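Local coordinates for protein Two-component system sensor histidine kinase (Bacteroides thetaiotaomicron, PDB 3OTT) that probably senses saccharides through this extracellular beta-propeller and beta-sandwich region and relays the signal by histidine phosphorylation to control transcription, at residues 433-441 / 469-477. Sequence-based numbering, arbitrary orientation.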
ATOM      1  N   TRP B 433     -33.106 -16.286 -13.955  1.00 18.09           N
ATOM      2  CA  TRP B 433     -32.567 -16.979 -15.157  1.00 17.61           C
ATOM      3  C   TRP B 433     -31.045 -16.916 -14.985  1.00 17.24           C
ATOM      4  O   TRP B 433     -30.495 -15.821 -14.773  1.00 15.90           O
ATOM      5  CB  TRP B 433     -33.013 -16.237 -16.429  1.00 17.03           C
ATOM      6  CG  TRP B 433     -34.453 -16.553 -16.809  1.00 17.71           C
ATOM      7  CD1 TRP B 433     -35.610 -16.175 -16.139  1.00 18.98           C
ATOM      8  CD2 TRP B 433     -34.887 -17.318 -17.944  1.00 14.93           C
ATOM      9  NE1 TRP B 433     -36.715 -16.643 -16.805  1.00 15.34           N
ATOM     10  CE2 TRP B 433     -36.298 -17.366 -17.899  1.00 15.99           C
ATOM     11  CE3 TRP B 433     -34.211 -17.941 -19.008  1.00 14.57           C
ATOM     12  CZ2 TRP B 433     -37.058 -18.051 -18.868  1.00 17.52           C
ATOM     13  CZ3 TRP B 433     -34.966 -18.624 -19.988  1.00 15.96           C
ATOM     14  CH2 TRP B 433     -36.370 -18.679 -19.899  1.00 15.68           C
ATOM     15  N   ILE B 434     -30.385 -18.076 -15.016  1.00 17.11           N
ATOM     16  CA  ILE B 434     -28.960 -18.167 -14.691  1.00 16.42           C
ATOM     17  C   ILE B 434     -28.215 -18.853 -15.820  1.00 16.55           C
ATOM     18  O   ILE B 434     -28.534 -19.975 -16.179  1.00 16.36           O
ATOM     19  CB  ILE B 434     -28.754 -18.945 -13.381  1.00 17.29           C
ATOM     20  CG1 ILE B 434     -29.498 -18.253 -12.244  1.00 12.84           C
ATOM     21  CG2 ILE B 434     -27.263 -19.109 -13.041  1.00 14.56           C
ATOM     22  CD1 ILE B 434     -29.909 -19.222 -11.134  1.00  9.58           C
ATOM     23  N   SER B 435     -27.267 -18.148 -16.418  1.00 15.93           N
ATOM     24  CA  SER B 435     -26.514 -18.753 -17.475  1.00 17.09           C
ATOM     25  C   SER B 435     -25.195 -19.266 -16.907  1.00 17.14           C
ATOM     26  O   SER B 435     -24.561 -18.598 -16.097  1.00 16.19           O
ATOM     27  CB  SER B 435     -26.291 -17.780 -18.649  1.00 16.69           C
ATOM     28  OG  SER B 435     -25.217 -16.881 -18.412  1.00 19.55           O
ATOM     29  N   THR B 436     -24.779 -20.421 -17.397  1.00 17.62           N
ATOM     30  CA  THR B 436     -23.626 -21.124 -16.898  1.00 20.25           C
ATOM     31  C   THR B 436     -22.594 -21.504 -18.028  1.00 19.33           C
ATOM     32  O   THR B 436     -22.914 -21.545 -19.200  1.00 17.21           O
ATOM     33  CB  THR B 436     -24.214 -22.380 -16.227  1.00 21.68           C
ATOM     34  OG1 THR B 436     -24.813 -21.980 -14.974  1.00 25.47           O
ATOM     35  CG2 THR B 436     -23.224 -23.348 -15.931  1.00 29.18           C
ATOM     36  N   CYS B 437     -21.366 -21.826 -17.651  1.00 18.85           N
ATOM     37  CA  CYS B 437     -20.500 -22.582 -18.515  1.00 22.04           C
ATOM     38  C   CYS B 437     -20.746 -24.059 -18.130  1.00 22.38           C
ATOM     39  O   CYS B 437     -20.823 -24.395 -16.928  1.00 24.75           O
ATOM     40  CB  CYS B 437     -19.038 -22.166 -18.267  1.00 23.50           C
ATOM     41  SG  CYS B 437     -17.735 -23.196 -19.041  1.00 28.54           S
ATOM     42  N   LEU B 438     -20.950 -24.923 -19.108  1.00 21.45           N
ATOM     43  CA  LEU B 438     -21.127 -26.383 -18.881  1.00 22.97           C
ATOM     44  C   LEU B 438     -22.508 -26.870 -18.426  1.00 22.57           C
ATOM     45  O   LEU B 438     -22.860 -28.018 -18.693  1.00 22.00           O
ATOM     46  CB  LEU B 438     -20.067 -27.006 -17.952  1.00 24.44           C
ATOM     47  CG  LEU B 438     -18.597 -27.166 -18.388  1.00 28.59           C
ATOM     48  CD1 LEU B 438     -17.866 -27.766 -17.143  1.00 33.57           C
ATOM     49  CD2 LEU B 438     -18.401 -28.072 -19.602  1.00 29.71           C
ATOM     50  N   GLY B 439     -23.305 -26.022 -17.773  1.00 20.45           N
ATOM     51  CA  GLY B 439     -24.645 -26.462 -17.385  1.00 18.73           C
ATOM     52  C   GLY B 439     -25.800 -25.824 -18.140  1.00 18.80           C
ATOM     53  O   GLY B 439     -26.946 -25.903 -17.719  1.00 19.57           O
ATOM     54  N   GLY B 440     -25.543 -25.172 -19.255  1.00 17.18           N
ATOM     55  CA  GLY B 440     -26.645 -24.481 -19.917  1.00 16.51           C
ATOM     56  C   GLY B 440     -27.271 -23.343 -19.111  1.00 16.66           C
ATOM     57  O   GLY B 440     -26.568 -22.608 -18.423  1.00 15.24           O
ATOM     58  N   ILE B 441     -28.595 -23.170 -19.253  1.00 16.06           N
ATOM     59  CA  ILE B 441     -29.342 -22.148 -18.506  1.00 15.00           C
ATOM     60  C   ILE B 441     -30.310 -22.776 -17.464  1.00 15.56           C
ATOM     61  O   ILE B 441     -31.009 -23.764 -17.714  1.00 14.98           O
ATOM     62  CB  ILE B 441     -30.167 -21.241 -19.475  1.00 16.27           C
ATOM     63  CG1 ILE B 441     -29.243 -20.489 -20.463  1.00 13.41           C
ATOM     64  CG2 ILE B 441     -31.067 -20.257 -18.695  1.00 16.31           C
ATOM     65  CD1 ILE B 441     -29.993 -20.108 -21.809  1.00 12.41           C
ATOM     66  N   LEU B 469     -31.067 -25.787 -27.030  1.00 23.20           N
ATOM     67  CA  LEU B 469     -29.865 -24.914 -27.120  1.00 24.06           C
ATOM     68  C   LEU B 469     -28.820 -25.409 -28.099  1.00 23.91           C
ATOM     69  O   LEU B 469     -28.731 -26.588 -28.375  1.00 24.18           O
ATOM     70  CB  LEU B 469     -29.180 -24.690 -25.785  1.00 23.26           C
ATOM     71  CG  LEU B 469     -29.846 -23.818 -24.763  1.00 22.71           C
ATOM     72  CD1 LEU B 469     -28.875 -23.685 -23.629  1.00 21.23           C
ATOM     73  CD2 LEU B 469     -30.146 -22.494 -25.413  1.00 26.01           C
ATOM     74  N   SER B 470     -28.067 -24.456 -28.622  1.00 24.74           N
ATOM     75  CA  SER B 470     -26.986 -24.673 -29.589  1.00 26.65           C
ATOM     76  C   SER B 470     -25.694 -25.142 -28.970  1.00 25.47           C
ATOM     77  O   SER B 470     -24.759 -25.453 -29.711  1.00 26.90           O
ATOM     78  CB  SER B 470     -26.690 -23.338 -30.312  1.00 27.44           C
ATOM     79  OG  SER B 470     -27.831 -22.925 -31.110  1.00 33.59           O
ATOM     80  N   GLY B 471     -25.620 -25.152 -27.635  1.00 24.69           N
ATOM     81  CA  GLY B 471     -24.390 -25.440 -26.870  1.00 23.28           C
ATOM     82  C   GLY B 471     -24.589 -25.279 -25.370  1.00 22.86           C
ATOM     83  O   GLY B 471     -25.674 -24.887 -24.920  1.00 21.83           O
ATOM     84  N   MET B 472     -23.545 -25.562 -24.583  1.00 23.03           N
ATOM     85  CA  MET B 472     -23.671 -25.612 -23.125  1.00 23.06           C
ATOM     86  C   MET B 472     -22.926 -24.465 -22.424  1.00 23.75           C
ATOM     87  O   MET B 472     -23.142 -24.241 -21.207  1.00 22.35           O
ATOM     88  CB  MET B 472     -23.233 -26.967 -22.569  1.00 23.29           C
ATOM     89  CG  MET B 472     -24.210 -28.119 -22.909  1.00 26.09           C
ATOM     90  SD  MET B 472     -25.890 -27.844 -22.234  1.00 32.69           S
ATOM     91  CE  MET B 472     -25.696 -28.198 -20.518  1.00 23.80           C
ATOM     92  N   PHE B 473     -22.089 -23.754 -23.198  1.00 24.18           N
ATOM     93  CA  PHE B 473     -21.354 -22.572 -22.727  1.00 26.30           C
ATOM     94  C   PHE B 473     -22.051 -21.283 -23.101  1.00 23.90           C
ATOM     95  O   PHE B 473     -21.970 -20.775 -24.251  1.00 21.66           O
ATOM     96  CB  PHE B 473     -19.908 -22.549 -23.215  1.00 27.06           C
ATOM     97  CG  PHE B 473     -19.375 -23.916 -23.487  1.00 38.14           C
ATOM     98  CD1 PHE B 473     -18.575 -24.571 -22.533  1.00 45.61           C
ATOM     99  CD2 PHE B 473     -19.734 -24.593 -24.667  1.00 45.25           C
ATOM    100  CE1 PHE B 473     -18.101 -25.863 -22.758  1.00 50.30           C
ATOM    101  CE2 PHE B 473     -19.280 -25.885 -24.912  1.00 50.15           C
ATOM    102  CZ  PHE B 473     -18.445 -26.525 -23.955  1.00 52.50           C
ATOM    103  N   ILE B 474     -22.701 -20.743 -22.095  1.00 22.90           N
ATOM    104  CA  ILE B 474     -23.543 -19.579 -22.313  1.00 24.16           C
ATOM    105  C   ILE B 474     -22.956 -18.335 -21.641  1.00 24.98           C
ATOM    106  O   ILE B 474     -22.694 -18.344 -20.441  1.00 25.12           O
ATOM    107  CB  ILE B 474     -24.973 -19.898 -21.923  1.00 23.64           C
ATOM    108  CG1 ILE B 474     -25.564 -20.859 -22.965  1.00 26.51           C
ATOM    109  CG2 ILE B 474     -25.844 -18.695 -22.129  1.00 23.51           C
ATOM    110  CD1 ILE B 474     -25.535 -22.214 -22.695  1.00 23.80           C
ATOM    111  N   ASN B 475     -22.693 -17.293 -22.423  1.00 26.63           N
ATOM    112  CA  ASN B 475     -22.087 -16.075 -21.905  1.00 27.89           C
ATOM    113  C   ASN B 475     -23.074 -15.099 -21.276  1.00 27.72           C
ATOM    114  O   ASN B 475     -22.783 -14.612 -20.219  1.00 30.18           O
ATOM    115  CB  ASN B 475     -21.197 -15.343 -22.946  1.00 28.56           C
ATOM    116  CG  ASN B 475     -19.726 -15.935 -23.068  1.00 36.21           C
ATOM    117  OD1 ASN B 475     -19.507 -17.149 -23.067  1.00 41.90           O
ATOM    118  ND2 ASN B 475     -18.740 -15.038 -23.225  1.00 40.25           N
ATOM    119  N   GLN B 476     -24.167 -14.746 -21.962  1.00 26.70           N
ATOM    120  CA  GLN B 476     -25.135 -13.686 -21.565  1.00 24.97           C
ATOM    121  C   GLN B 476     -26.544 -14.049 -22.072  1.00 22.79           C
ATOM    122  O   GLN B 476     -26.720 -14.572 -23.188  1.00 21.64           O
ATOM    123  CB  GLN B 476     -24.834 -12.343 -22.233  1.00 25.29           C
ATOM    124  CG  GLN B 476     -23.711 -11.535 -21.653  1.00 30.18           C
ATOM    125  CD  GLN B 476     -22.855 -10.871 -22.728  1.00 34.15           C
ATOM    126  OE1 GLN B 476     -22.228 -11.545 -23.530  1.00 38.11           O
ATOM    127  NE2 GLN B 476     -22.816  -9.571 -22.731  1.00 35.24           N
ATOM    128  N   ILE B 477     -27.535 -13.755 -21.249  1.00 20.27           N
ATOM    129  CA  ILE B 477     -28.909 -14.050 -21.571  1.00 18.69           C
ATOM    130  C   ILE B 477     -29.631 -12.727 -21.304  1.00 19.50           C
ATOM    131  O   ILE B 477     -29.433 -12.152 -20.249  1.00 19.12           O
ATOM    132  CB  ILE B 477     -29.467 -15.238 -20.737  1.00 17.79           C
ATOM    133  CG1 ILE B 477     -29.150 -15.080 -19.226  1.00 17.38           C
ATOM    134  CG2 ILE B 477     -28.864 -16.568 -21.204  1.00 14.95           C
ATOM    135  CD1 ILE B 477     -29.701 -16.177 -18.291  1.00 14.66           C
TER
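I477 packs from strand 474-477 against the side of strand 433-436 that faces it, with CB as the branch point and the three outer carbons making the contacts. CB branches at once, as isoleucine must, and chi1 of 48° sets CG1 between the backbone N and the carbonyl carbon. From there CG1 lies 4.0 Å from S435 CB, and its methyl CD1 runs on to W433, 3.6 Å from the backbone O and also touching CB. The I477 and I441 side chains slide past each other in opposite directions, with I477 CG2 3.8 Å from I441 CD1. Replacing I477 by an alanine is likely to open a gap beside W433 and S435 and to take from I441 CD1 its nearer neighbour, leaving L469 CD1 at the longer distance. Small S435 suits the middle of this surface: its CB rests 3.6 Å from I474 CG2, and the short side chain lets I474 and I477 both approach it.

These are two consecutive blades of a beta-propeller, packed face to face: strand 431-436 belongs to one four-stranded blade, and strand 474-479 is the first strand of the next. Segments 433-436 and 474-477 run nearly antiparallel, at 156°, and between the two segments the backbone bonds gather around 436-440, where I474 N donates to T436 O, 3.0 Å away, from a position tilted out of the carbonyl plane. M472 O accepts from G440 N in its carbonyl plane, on a lone pair, with a weak second bond from L438 N.

Glycine suits position 440, whose phi is positive and whose bare CA lets M472 fold over the turn. With the methionine chain bent at chi2 and chi3, CE comes within 3.4 Å of G439 C. Near the second subunit, whose E98 packs on both L438 and F473, C437 SG lies at the edge of the F473 ring, 3.8 Å from CD1.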